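Local coordinates for ABC-type transport system, molybdenum-specific extracellular solute-binding protein (Clostridium difficile, PDB 4KD5) that probably captures molybdate or tungstate outside the cell and delivers it to a membrane ABC transporter for uptake, at residues S45-Q48 and Q49-G53; L75-S78 and D79-K82; S98-G101 and M102-T106; E24-Y27 and K28-D31. All blocks are in the same frame, centred on the assembly; numbering follows the deposited sequence.

Contact 1. Residues S45-Q48 and Q49-G53; sequences SLQQ and QIEQG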
ATOM      1  N   SER A  45       1.055  23.145  18.004  1.00 56.39           N
ATOM      2  CA  SER A  45      -0.034  23.674  17.193  1.00 56.89           C
ATOM      3  C   SER A  45      -0.390  22.721  16.055  1.00 59.48           C
ATOM      4  O   SER A  45      -1.559  22.579  15.688  1.00 63.56           O
ATOM      5  CB  SER A  45       0.342  25.044  16.635  1.00 63.11           C
ATOM      6  OG  SER A  45       0.694  25.927  17.678  1.00 78.74           O
ATOM      7  N   LEU A  46       0.632  22.086  15.493  1.00 50.99           N
ATOM      8  CA  LEU A  46       0.442  21.055  14.482  1.00 54.05           C
ATOM      9  C   LEU A  46      -0.395  19.912  15.049  1.00 58.07           C
ATOM     10  O   LEU A  46      -1.233  19.339  14.354  1.00 60.55           O
ATOM     11  CB  LEU A  46       1.797  20.539  13.990  1.00 48.43           C
ATOM     12  CG  LEU A  46       2.718  21.569  13.333  1.00 50.29           C
ATOM     13  CD1 LEU A  46       4.076  20.972  12.993  1.00 53.04           C
ATOM     14  CD2 LEU A  46       2.071  22.144  12.084  1.00 48.58           C
ATOM     15  N   GLN A  47      -0.166  19.595  16.320  1.00 62.88           N
ATOM     16  CA  GLN A  47      -0.955  18.592  17.031  1.00 64.76           C
ATOM     17  C   GLN A  47      -2.429  18.989  17.078  1.00 71.03           C
ATOM     18  O   GLN A  47      -3.310  18.161  16.837  1.00 73.72           O
ATOM     19  CB  GLN A  47      -0.415  18.415  18.457  1.00 64.30           C
ATOM     20  CG  GLN A  47      -1.302  17.580  19.371  1.00 61.90           C
ATOM     21  CD  GLN A  47      -0.928  17.716  20.838  1.00 66.40           C
ATOM     22  OE1 GLN A  47       0.199  18.075  21.174  1.00 68.24           O
ATOM     23  NE2 GLN A  47      -1.880  17.430  21.720  1.00 55.25           N
ATOM     24  N   GLN A  48      -2.683  20.262  17.374  1.00 71.40           N
ATOM     25  CA  GLN A  48      -4.044  20.789  17.477  1.00 76.08           C
ATOM     26  C   GLN A  48      -4.814  20.673  16.163  1.00 75.88           C
ATOM     27  O   GLN A  48      -5.991  20.319  16.161  1.00 78.82           O
ATOM     28  CB  GLN A  48      -4.010  22.246  17.955  1.00 79.66           C
ATOM     29  CG  GLN A  48      -3.490  22.417  19.374  1.00 89.60           C
ATOM     30  CD  GLN A  48      -2.763  23.732  19.586  1.00100.76           C
ATOM     31  OE1 GLN A  48      -1.971  23.871  20.519  1.00101.14           O
ATOM     32  NE2 GLN A  48      -3.029  24.705  18.721  1.00108.00           N
ATOM     33  N   GLN A  49      -4.147  20.966  15.049  1.00 70.44           N
ATOM     34  CA  GLN A  49      -4.772  20.858  13.731  1.00 68.20           C
ATOM     35  C   GLN A  49      -5.188  19.424  13.415  1.00 60.24           C
ATOM     36  O   GLN A  49      -6.289  19.184  12.920  1.00 60.31           O
ATOM     37  CB  GLN A  49      -3.835  21.391  12.642  1.00 66.09           C
ATOM     38  CG  GLN A  49      -3.678  22.898  12.644  1.00 73.07           C
ATOM     39  CD  GLN A  49      -5.001  23.623  12.489  1.00 84.59           C
ATOM     40  OE1 GLN A  49      -5.694  23.467  11.483  1.00 84.15           O
ATOM     41  NE2 GLN A  49      -5.363  24.415  13.494  1.00 89.15           N
ATOM     42  N   ILE A  50      -4.297  18.480  13.696  1.00 52.61           N
ATOM     43  CA  ILE A  50      -4.594  17.063  13.527  1.00 48.28           C
ATOM     44  C   ILE A  50      -5.773  16.669  14.423  1.00 50.86           C
ATOM     45  O   ILE A  50      -6.606  15.846  14.043  1.00 58.30           O
ATOM     46  CB  ILE A  50      -3.351  16.199  13.840  1.00 49.72           C
ATOM     47  CG1 ILE A  50      -2.220  16.538  12.871  1.00 41.06           C
ATOM     48  CG2 ILE A  50      -3.673  14.718  13.769  1.00 44.85           C
ATOM     49  CD1 ILE A  50      -0.934  15.791  13.143  1.00 42.91           C
ATOM     50  N   GLU A  51      -5.846  17.278  15.605  1.00 53.55           N
ATOM     51  CA  GLU A  51      -6.945  17.032  16.533  1.00 56.09           C
ATOM     52  C   GLU A  51      -8.255  17.639  16.037  1.00 60.68           C
ATOM     53  O   GLU A  51      -9.329  17.161  16.389  1.00 59.90           O
ATOM     54  CB  GLU A  51      -6.604  17.562  17.935  1.00 59.19           C
ATOM     55  CG  GLU A  51      -5.553  16.755  18.691  1.00 60.00           C
ATOM     56  CD  GLU A  51      -5.045  17.463  19.941  1.00 68.08           C
ATOM     57  OE1 GLU A  51      -4.862  18.697  19.899  1.00 70.33           O
ATOM     58  OE2 GLU A  51      -4.824  16.785  20.968  1.00 70.56           O
ATOM     59  N   GLN A  52      -8.162  18.696  15.232  1.00 65.62           N
ATOM     60  CA  GLN A  52      -9.341  19.340  14.656  1.00 70.96           C
ATOM     61  C   GLN A  52      -9.830  18.577  13.428  1.00 69.86           C
ATOM     62  O   GLN A  52     -10.975  18.733  13.005  1.00 75.09           O
ATOM     63  CB  GLN A  52      -9.045  20.802  14.289  1.00 71.04           C
ATOM     64  CG  GLN A  52      -8.776  21.710  15.487  1.00 82.12           C
ATOM     65  CD  GLN A  52      -8.229  23.074  15.098  1.00 87.86           C
ATOM     66  OE1 GLN A  52      -8.338  23.496  13.947  1.00 90.89           O
ATOM     67  NE2 GLN A  52      -7.634  23.767  16.062  1.00 88.65           N
ATOM     68  N   GLY A  53      -8.954  17.758  12.854  1.00 64.14           N
ATOM     69  CA  GLY A  53      -9.304  16.969  11.687  1.00 61.34           C
ATOM     70  C   GLY A  53      -8.740  17.507  10.385  1.00 66.15           C
ATOM     71  O   GLY A  53      -9.269  17.229   9.310  1.00 70.37           O
TER
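Q47 and E51 sit one turn apart on helix 43-52, an i to i+4 pair in which an amide hands a hydrogen to a carboxylate. Q47 NE2 lies 3.1 Å from E51 OE2, and the bond is close to straight at the hydrogen (170°). The two flat ends are twisted by 65°: the acceptor oxygen lies nearly in the amide plane, whereas the nitrogen comes down on the carboxylate from above its plane. E51 CG stands beside its own backbone N (chi1 -72°), leaning the chain back over the preceding turn, with CG 3.2 Å from Q47 O. Glutamine suits the place as a long, neutral donor, since E73 OE1 approaches the same OE2 and the N-H probably eases that like-charge pair. Underneath run helical bonds such as I50 N to L46 O at 3.2 Å. L46 and I50 give the helix its apolar face and rest on F59 of strand 58-60, while Q47 and E51 lean on V69 of helix 65-72; S43, a predicted molybdate ligand, lies near L46. Q52 O accepts a bond from N39 of the second subunit. G53, with a positive phi that glycine adopts easily, is the C-prime residue of the Schellman motif that ends the helix, and G53 N makes a weak 3.3 Å bond to I50 O.

Contact 2. Residues L75-S78 and D79-K82; sequences LLVS and DTMK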
ATOM      1  N   LEU A  75      -5.471   9.216  17.028  1.00 49.94           N
ATOM      2  CA  LEU A  75      -5.407   9.948  15.771  1.00 44.82           C
ATOM      3  C   LEU A  75      -4.207   9.502  14.938  1.00 51.85           C
ATOM      4  O   LEU A  75      -3.926  10.073  13.881  1.00 55.29           O
ATOM      5  CB  LEU A  75      -5.349  11.455  16.034  1.00 46.55           C
ATOM      6  CG  LEU A  75      -6.565  12.064  16.734  1.00 49.13           C
ATOM      7  CD1 LEU A  75      -6.332  13.524  17.072  1.00 47.52           C
ATOM      8  CD2 LEU A  75      -7.802  11.930  15.873  1.00 49.05           C
ATOM      9  N   LEU A  76      -3.514   8.467  15.408  1.00 48.66           N
ATOM     10  CA  LEU A  76      -2.331   7.957  14.721  1.00 41.58           C
ATOM     11  C   LEU A  76      -2.507   6.503  14.304  1.00 46.74           C
ATOM     12  O   LEU A  76      -3.257   5.754  14.938  1.00 48.53           O
ATOM     13  CB  LEU A  76      -1.093   8.067  15.617  1.00 40.15           C
ATOM     14  CG  LEU A  76      -0.639   9.451  16.072  1.00 40.63           C
ATOM     15  CD1 LEU A  76       0.661   9.369  16.854  1.00 47.28           C
ATOM     16  CD2 LEU A  76      -0.465  10.367  14.885  1.00 38.39           C
ATOM     17  N   VAL A  77      -1.826   6.117  13.228  1.00 46.27           N
ATOM     18  CA  VAL A  77      -1.638   4.708  12.909  1.00 46.74           C
ATOM     19  C   VAL A  77      -0.488   4.244  13.806  1.00 49.20           C
ATOM     20  O   VAL A  77       0.683   4.455  13.480  1.00 45.79           O
ATOM     21  CB  VAL A  77      -1.287   4.506  11.421  1.00 47.41           C
ATOM     22  CG1 VAL A  77      -1.251   3.028  11.074  1.00 36.35           C
ATOM     23  CG2 VAL A  77      -2.302   5.213  10.536  1.00 41.32           C
ATOM     24  N   SER A  78      -0.837   3.632  14.938  1.00 48.49           N
ATOM     25  CA  SER A  78       0.105   3.344  16.025  1.00 49.82           C
ATOM     26  C   SER A  78       1.392   2.616  15.629  1.00 51.13           C
ATOM     27  O   SER A  78       2.481   2.980  16.078  1.00 50.04           O
ATOM     28  CB  SER A  78      -0.596   2.572  17.147  1.00 50.62           C
ATOM     29  OG  SER A  78      -1.625   3.335  17.736  1.00 57.74           O
ATOM     30  N   ASP A  79       1.267   1.586  14.799  1.00 56.77           N
ATOM     31  CA  ASP A  79       2.421   0.780  14.412  1.00 59.27           C
ATOM     32  C   ASP A  79       3.402   1.514  13.494  1.00 50.66           C
ATOM     33  O   ASP A  79       4.471   0.992  13.182  1.00 54.20           O
ATOM     34  CB  ASP A  79       1.977  -0.543  13.780  1.00 74.25           C
ATOM     35  CG  ASP A  79       0.674  -0.419  13.017  1.00 86.80           C
ATOM     36  OD1 ASP A  79       0.608  -0.909  11.867  1.00 86.68           O
ATOM     37  OD2 ASP A  79      -0.288   0.156  13.570  1.00 94.81           O
ATOM     38  N   THR A  80       3.044   2.725  13.071  1.00 43.13           N
ATOM     39  CA  THR A  80       3.943   3.548  12.264  1.00 46.52           C
ATOM     40  C   THR A  80       4.732   4.525  13.123  1.00 53.51           C
ATOM     41  O   THR A  80       5.538   5.293  12.604  1.00 60.32           O
ATOM     42  CB  THR A  80       3.199   4.333  11.168  1.00 44.30           C
ATOM     43  OG1 THR A  80       2.377   5.340  11.768  1.00 48.02           O
ATOM     44  CG2 THR A  80       2.342   3.399  10.339  1.00 48.81           C
HETATM   45  N   MSE A  81       4.487   4.512  14.431  1.00 46.72           N
HETATM   46  CA  MSE A  81       5.213   5.406  15.330  1.00 50.72           C
HETATM   47  C   MSE A  81       6.671   4.972  15.450  1.00 51.52           C
HETATM   48  O   MSE A  81       6.968   3.867  15.916  1.00 54.49           O
HETATM   49  CB  MSE A  81       4.559   5.458  16.714  1.00 55.98           C
HETATM   50  CG  MSE A  81       3.164   6.067  16.697  1.00 61.77           C
HETATM   51 SE   MSE A  81       2.171   5.838  18.355  0.62 60.69          SE
HETATM   52  CE  MSE A  81       3.085   7.164  19.437  1.00 48.14           C
ATOM     53  N   LYS A  82       7.576   5.848  15.020  1.00 47.71           N
ATOM     54  CA  LYS A  82       9.010   5.566  15.046  1.00 49.97           C
ATOM     55  C   LYS A  82       9.820   6.817  15.342  1.00 45.56           C
ATOM     56  O   LYS A  82       9.338   7.937  15.162  1.00 49.49           O
ATOM     57  CB  LYS A  82       9.468   4.982  13.704  1.00 56.17           C
ATOM     58  CG  LYS A  82       9.466   3.470  13.639  1.00 65.96           C
ATOM     59  CD  LYS A  82       8.391   2.953  12.700  1.00 71.78           C
ATOM     60  CE  LYS A  82       8.110   1.481  12.973  1.00 83.44           C
ATOM     61  NZ  LYS A  82       7.137   0.905  12.003  1.00 88.51           N
TER
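V77 O and S78 O each accept a backbone N-H from three residues on, T80 N at 3.0 Å and M81 N at 3.0 Å, making two overlapping type I turns that carry the chain from helix 65-72 into strand 82-94. T80 reinforces the first of them with its side chain. Its OG1 lies between the backbone N and the carbonyl carbon (chi1 69°), which swings the hydroxyl back to donate to V77 O at 2.6 Å, in the carbonyl plane, while T80 N meets the same oxygen from above that plane. The threonine methyl serves too: T80 CG2 packs on V77 CG1 at 3.7 Å. On another side of the turn the selenomethionine M81 crosses L76 at about a right angle, SE to CD1 4.1 Å, a flexible, unbranched selenoether chain lying against a branched one. K82 curls its amine to D79 O at 2.9 Å. S78 OG is bonded to D71 and to D149 of the second subunit, so the turn also joins the subunit interface. T80 OG1 accepts from V198 N of strand 193-198, and since its own hydrogen goes to V77 O, this one hydroxyl both reinforces the turn and fastens it to that strand.

Contact 3. Residues S98-G101 and M102-T106; sequences SVSG and MKDLT. With FMT (formic acid), chain E.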
ATOM      1  N   SER A  98      40.623  28.021  19.705  1.00 87.03           N
ATOM      2  CA  SER A  98      41.563  27.134  20.405  1.00 92.06           C
ATOM      3  C   SER A  98      41.087  26.644  21.787  1.00 83.60           C
ATOM      4  O   SER A  98      41.900  26.222  22.613  1.00 84.19           O
ATOM      5  CB  SER A  98      42.976  27.736  20.488  1.00108.71           C
ATOM      6  OG  SER A  98      43.522  27.950  19.197  1.00118.90           O
ATOM      7  N   VAL A  99      39.777  26.688  22.034  1.00 69.91           N
ATOM      8  CA  VAL A  99      39.200  25.976  23.175  1.00 77.65           C
ATOM      9  C   VAL A  99      39.233  24.473  22.873  1.00 83.06           C
ATOM     10  O   VAL A  99      38.823  24.045  21.792  1.00 83.66           O
ATOM     11  CB  VAL A  99      37.753  26.429  23.472  1.00 67.92           C
ATOM     12  CG1 VAL A  99      37.097  25.495  24.474  1.00 62.82           C
ATOM     13  CG2 VAL A  99      37.743  27.847  24.018  1.00 63.19           C
ATOM     14  N   SER A 100      39.720  23.678  23.824  1.00 90.77           N
ATOM     15  CA  SER A 100      39.985  22.254  23.592  1.00 95.00           C
ATOM     16  C   SER A 100      38.776  21.328  23.753  1.00 84.87           C
ATOM     17  O   SER A 100      38.539  20.457  22.914  1.00 82.89           O
ATOM     18  CB  SER A 100      41.123  21.776  24.496  1.00106.27           C
ATOM     19  OG  SER A 100      41.140  20.363  24.591  1.00112.04           O
ATOM     20  N   GLY A 101      38.023  21.503  24.835  1.00 78.32           N
ATOM     21  CA  GLY A 101      36.898  20.625  25.119  1.00 73.20           C
ATOM     22  C   GLY A 101      36.052  21.007  26.320  1.00 72.83           C
ATOM     23  O   GLY A 101      36.109  22.141  26.796  1.00 78.71           O
HETATM   24  N   MSE A 102      35.266  20.046  26.807  1.00 70.91           N
HETATM   25  CA  MSE A 102      34.377  20.259  27.947  1.00 66.28           C
HETATM   26  C   MSE A 102      35.143  20.533  29.237  1.00 73.20           C
HETATM   27  O   MSE A 102      34.649  21.239  30.113  1.00 76.22           O
HETATM   28  CB  MSE A 102      33.448  19.056  28.146  1.00 60.89           C
HETATM   29  CG  MSE A 102      32.384  18.883  27.075  1.00 59.17           C
HETATM   30 SE   MSE A 102      30.949  20.196  27.154  0.75 73.68          SE
HETATM   31  CE  MSE A 102      30.198  19.664  28.861  1.00 51.59           C
ATOM     32  N   LYS A 103      36.341  19.967  29.353  1.00 75.61           N
ATOM     33  CA  LYS A 103      37.188  20.200  30.519  1.00 80.43           C
ATOM     34  C   LYS A 103      37.544  21.680  30.649  1.00 85.18           C
ATOM     35  O   LYS A 103      37.730  22.189  31.754  1.00 86.50           O
ATOM     36  CB  LYS A 103      38.462  19.346  30.440  1.00 85.82           C
ATOM     37  CG  LYS A 103      38.628  18.365  31.599  1.00 90.91           C
ATOM     38  CD  LYS A 103      39.655  17.261  31.310  1.00 97.49           C
ATOM     39  CE  LYS A 103      41.096  17.762  31.332  1.00102.78           C
ATOM     40  NZ  LYS A 103      41.580  18.164  29.982  1.00102.35           N
ATOM     41  N   ASP A 104      37.614  22.365  29.511  1.00 85.58           N
ATOM     42  CA  ASP A 104      37.989  23.777  29.470  1.00 88.22           C
ATOM     43  C   ASP A 104      36.899  24.721  29.989  1.00 79.47           C
ATOM     44  O   ASP A 104      37.125  25.924  30.113  1.00 77.01           O
ATOM     45  CB  ASP A 104      38.395  24.171  28.048  1.00 96.12           C
ATOM     46  CG  ASP A 104      39.627  23.428  27.567  1.00108.38           C
ATOM     47  OD1 ASP A 104      40.337  23.968  26.694  1.00116.38           O
ATOM     48  OD2 ASP A 104      39.884  22.309  28.059  1.00109.96           O
ATOM     49  N   LEU A 105      35.721  24.177  30.284  1.00 70.48           N
ATOM     50  CA  LEU A 105      34.637  24.974  30.858  1.00 59.72           C
ATOM     51  C   LEU A 105      34.997  25.450  32.266  1.00 72.81           C
ATOM     52  O   LEU A 105      34.613  26.539  32.684  1.00 76.37           O
ATOM     53  CB  LEU A 105      33.331  24.176  30.913  1.00 51.94           C
ATOM     54  CG  LEU A 105      32.622  23.769  29.626  1.00 47.49           C
ATOM     55  CD1 LEU A 105      31.316  23.059  29.942  1.00 42.10           C
ATOM     56  CD2 LEU A 105      32.350  24.985  28.776  1.00 49.85           C
ATOM     57  N   THR A 106      35.745  24.622  32.988  1.00 75.46           N
ATOM     58  CA  THR A 106      36.083  24.893  34.384  1.00 75.10           C
ATOM     59  C   THR A 106      37.304  25.807  34.520  1.00 78.40           C
ATOM     60  O   THR A 106      37.508  26.436  35.558  1.00 80.77           O
ATOM     61  CB  THR A 106      36.342  23.588  35.143  1.00 80.28           C
ATOM     62  OG1 THR A 106      35.579  22.531  34.550  1.00 74.46           O
ATOM     63  CG2 THR A 106      35.953  23.733  36.598  1.00 88.22           C
TER
HETATM   64  C   FMT E 300      36.233  15.990  28.148  1.00 91.78           C
HETATM   65  O1  FMT E 300      35.012  15.884  28.037  1.00 88.21           O
HETATM   66  O2  FMT E 300      36.877  16.966  27.769  1.00 91.60           O
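S100 N donates to D104 OD1 at 2.9 Å, and the carboxylate of D104 thereby bridges back over the bend that precedes it. The N-H points well at the oxygen (154°) but meets it from above the carboxylate plane. S100 CB presses close as well, 3.2 Å from OD1. D104 CG is anti to the carbonyl carbon (chi1 -63°), which folds the acid over G101. Its stem is covered by V99: CG1 comes to 4.0 Å from D104 CB as the two side chains slide past each other in opposite directions. Aspartate fits here because its short chain can reach a backbone N-H while its backbone N bonds G101 O at 3.1 Å. G101, which supplies that carbonyl, is nearly fully extended, a conformation glycine takes readily.

Further out, residues 102-106 make a short helical turn, with L105 N bound to M102 O. Its apolar side, the selenomethionine M102 and L105, packs on L91 of strand 82-94 and F166 of strand 164-168, anchoring the loop on the sheet. At the start of the turn M102 N donates to E182, and K103 N makes a weak 3.4 Å bond to O2 of a formic acid molecule, probably from the crystallisation liquor. E182 and the formic acid thus meet the first N-H groups of the turn, consistent with the partial positive charge expected there, while D104 ties the turn back to S100.

Contact 4. Residues E24-Y27 and K28-D31; sequences EEEY and KKVD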
ATOM      1  N   GLU A  24      12.512  15.805  -0.583  1.00 58.37           N
ATOM      2  CA  GLU A  24      11.538  15.914  -1.667  1.00 57.16           C
ATOM      3  C   GLU A  24      12.137  15.595  -3.036  1.00 57.19           C
ATOM      4  O   GLU A  24      11.596  14.779  -3.779  1.00 47.37           O
ATOM      5  CB  GLU A  24      10.899  17.309  -1.677  1.00 55.21           C
ATOM      6  CG  GLU A  24       9.622  17.432  -0.866  1.00 63.92           C
ATOM      7  CD  GLU A  24       9.195  18.875  -0.651  1.00 75.28           C
ATOM      8  OE1 GLU A  24       8.116  19.260  -1.148  1.00 80.03           O
ATOM      9  OE2 GLU A  24       9.936  19.620   0.024  1.00 72.75           O
ATOM     10  N   GLU A  25      13.253  16.241  -3.363  1.00 58.82           N
ATOM     11  CA  GLU A  25      13.908  16.033  -4.655  1.00 67.19           C
ATOM     12  C   GLU A  25      14.452  14.615  -4.805  1.00 69.50           C
ATOM     13  O   GLU A  25      14.553  14.095  -5.915  1.00 77.05           O
ATOM     14  CB  GLU A  25      15.020  17.069  -4.884  1.00 69.68           C
ATOM     15  CG  GLU A  25      16.434  16.594  -4.532  1.00 78.59           C
ATOM     16  CD  GLU A  25      17.310  16.415  -5.761  1.00 90.05           C
ATOM     17  OE1 GLU A  25      18.551  16.370  -5.616  1.00 92.25           O
ATOM     18  OE2 GLU A  25      16.755  16.311  -6.875  1.00 96.36           O
ATOM     19  N   GLU A  26      14.786  13.985  -3.683  1.00 58.28           N
ATOM     20  CA  GLU A  26      15.374  12.651  -3.706  1.00 56.96           C
ATOM     21  C   GLU A  26      14.315  11.558  -3.768  1.00 49.39           C
ATOM     22  O   GLU A  26      14.545  10.498  -4.343  1.00 57.49           O
ATOM     23  CB  GLU A  26      16.273  12.454  -2.483  1.00 61.59           C
ATOM     24  CG  GLU A  26      17.486  11.570  -2.716  1.00 78.62           C
ATOM     25  CD  GLU A  26      18.603  12.287  -3.451  1.00 88.29           C
ATOM     26  OE1 GLU A  26      19.684  11.684  -3.619  1.00 95.61           O
ATOM     27  OE2 GLU A  26      18.405  13.449  -3.862  1.00 90.10           O
ATOM     28  N   TYR A  27      13.154  11.815  -3.171  1.00 43.05           N
ATOM     29  CA  TYR A  27      12.054  10.858  -3.221  1.00 46.69           C
ATOM     30  C   TYR A  27      11.418  10.878  -4.598  1.00 49.87           C
ATOM     31  O   TYR A  27      10.911   9.864  -5.075  1.00 46.87           O
ATOM     32  CB  TYR A  27      11.001  11.165  -2.159  1.00 45.85           C
ATOM     33  CG  TYR A  27      10.020  10.036  -1.963  1.00 44.08           C
ATOM     34  CD1 TYR A  27      10.438   8.828  -1.431  1.00 36.60           C
ATOM     35  CD2 TYR A  27       8.683  10.175  -2.305  1.00 43.16           C
ATOM     36  CE1 TYR A  27       9.561   7.788  -1.247  1.00 40.47           C
ATOM     37  CE2 TYR A  27       7.790   9.134  -2.122  1.00 37.27           C
ATOM     38  CZ  TYR A  27       8.242   7.945  -1.590  1.00 43.42           C
ATOM     39  OH  TYR A  27       7.380   6.898  -1.393  1.00 42.20           O
ATOM     40  N   LYS A  28      11.440  12.047  -5.227  1.00 51.51           N
ATOM     41  CA  LYS A  28      10.883  12.210  -6.559  1.00 54.16           C
ATOM     42  C   LYS A  28      11.631  11.326  -7.554  1.00 53.99           C
ATOM     43  O   LYS A  28      11.050  10.847  -8.529  1.00 57.13           O
ATOM     44  CB  LYS A  28      10.947  13.681  -6.982  1.00 60.81           C
ATOM     45  CG  LYS A  28      10.217  13.989  -8.280  1.00 73.01           C
ATOM     46  CD  LYS A  28       8.747  13.601  -8.191  1.00 80.63           C
ATOM     47  CE  LYS A  28       8.064  13.716  -9.546  1.00 87.49           C
ATOM     48  NZ  LYS A  28       6.625  13.337  -9.467  1.00 89.98           N
ATOM     49  N   LYS A  29      12.913  11.096  -7.284  1.00 53.10           N
ATOM     50  CA  LYS A  29      13.760  10.287  -8.159  1.00 57.96           C
ATOM     51  C   LYS A  29      13.492   8.789  -8.035  1.00 59.37           C
ATOM     52  O   LYS A  29      13.796   8.025  -8.948  1.00 67.30           O
ATOM     53  CB  LYS A  29      15.237  10.592  -7.893  1.00 50.39           C
ATOM     54  CG  LYS A  29      15.658  11.980  -8.339  1.00 68.86           C
ATOM     55  CD  LYS A  29      16.909  12.477  -7.615  1.00 67.67           C
ATOM     56  CE  LYS A  29      18.148  11.678  -7.978  1.00 71.27           C
ATOM     57  NZ  LYS A  29      19.400  12.393  -7.585  1.00 76.46           N
ATOM     58  N   VAL A  30      12.917   8.380  -6.908  1.00 58.44           N
ATOM     59  CA  VAL A  30      12.609   6.969  -6.662  1.00 56.88           C
ATOM     60  C   VAL A  30      11.105   6.670  -6.685  1.00 58.01           C
ATOM     61  O   VAL A  30      10.693   5.523  -6.528  1.00 66.86           O
ATOM     62  CB  VAL A  30      13.225   6.471  -5.333  1.00 60.73           C
ATOM     63  CG1 VAL A  30      14.741   6.473  -5.414  1.00 61.33           C
ATOM     64  CG2 VAL A  30      12.762   7.342  -4.178  1.00 41.90           C
ATOM     65  N   ASP A  31      10.297   7.709  -6.880  1.00 56.09           N
ATOM     66  CA  ASP A  31       8.842   7.564  -6.972  1.00 56.15           C
ATOM     67  C   ASP A  31       8.218   8.799  -7.624  1.00 59.07           C
ATOM     68  O   ASP A  31       7.902   9.770  -6.939  1.00 57.02           O
ATOM     69  CB  ASP A  31       8.236   7.352  -5.578  1.00 55.49           C
ATOM     70  CG  ASP A  31       6.846   6.743  -5.628  1.00 66.24           C
ATOM     71  OD1 ASP A  31       6.487   6.012  -4.685  1.00 74.50           O
ATOM     72  OD2 ASP A  31       6.115   6.984  -6.612  1.00 63.28           O
TER
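Y27 and D31 both send CG anti to the backbone N (chi1 -167° and -161°), and one turn apart this lays phenol and carboxylate side by side, pointing the same way. D31 CB sits over a face of the Y27 ring, 4.2 Å from its centroid, in a CH-pi contact displaced toward the rim. Ring and carboxylate planes differ by 39°, and Y27 OH stops 3.5 Å from D31 OD1. Both oxygens meet K210 of the third subunit: its amine hydrogen-bonds the hydroxyl and forms only a long, weak ion pair with D31. V30 crosses the tyrosine at about a right angle, V30 CG2 being 3.9 Å from Y27 CD1; a compact branched residue fits this buried spot beside an aromatic.

Another side of the turn is charged. K29 runs alongside E25, its CD 3.3 Å from E25 O, and then bends so that NZ reaches E26 OE2 in a long salt bridge of 4.0 Å. Lysine's flexible methylenes can cover the backbone while the amine reaches the acids; K29 also packs on E218 of the third subunit. K28 N still makes a helical bond to E24 O at 3.1 Å; beyond it the pattern tightens, with V30 N bonding Y27 O at 3.1 Å, as helix 17-28 gives way to a loop. D31 OD2 then accepts N33 N in an Asx turn leading into strand 34-41. Y27 meets F211 edge-to-face and touches F214, both of helix 205-215, and packs on V34 of strand 34-41, while E24 lies against L36 and V38.

From the N terminus the contacts come in the order 4, 1, 2, 3, all local and in series, so none nests within or crosses another. The fold is the two-lobed one of periplasmic solute-binding proteins, with contacts 1, 2 and 4 in one lobe and contact 3 in the other. Contact 4 turns the chain from helix 17-28 toward strand 34-41. Contact 1 occupies most of helix 43-52 and its C-terminal cap, and contact 2 folds the loop between helix 65-72 and strand 82-94. These two touch through E51 and L75, and both meet the second subunit; contact 4 meets the third. Contact 3, between strands 82-94 and 113-116, lies on the opposite side of the chain's centre from the others.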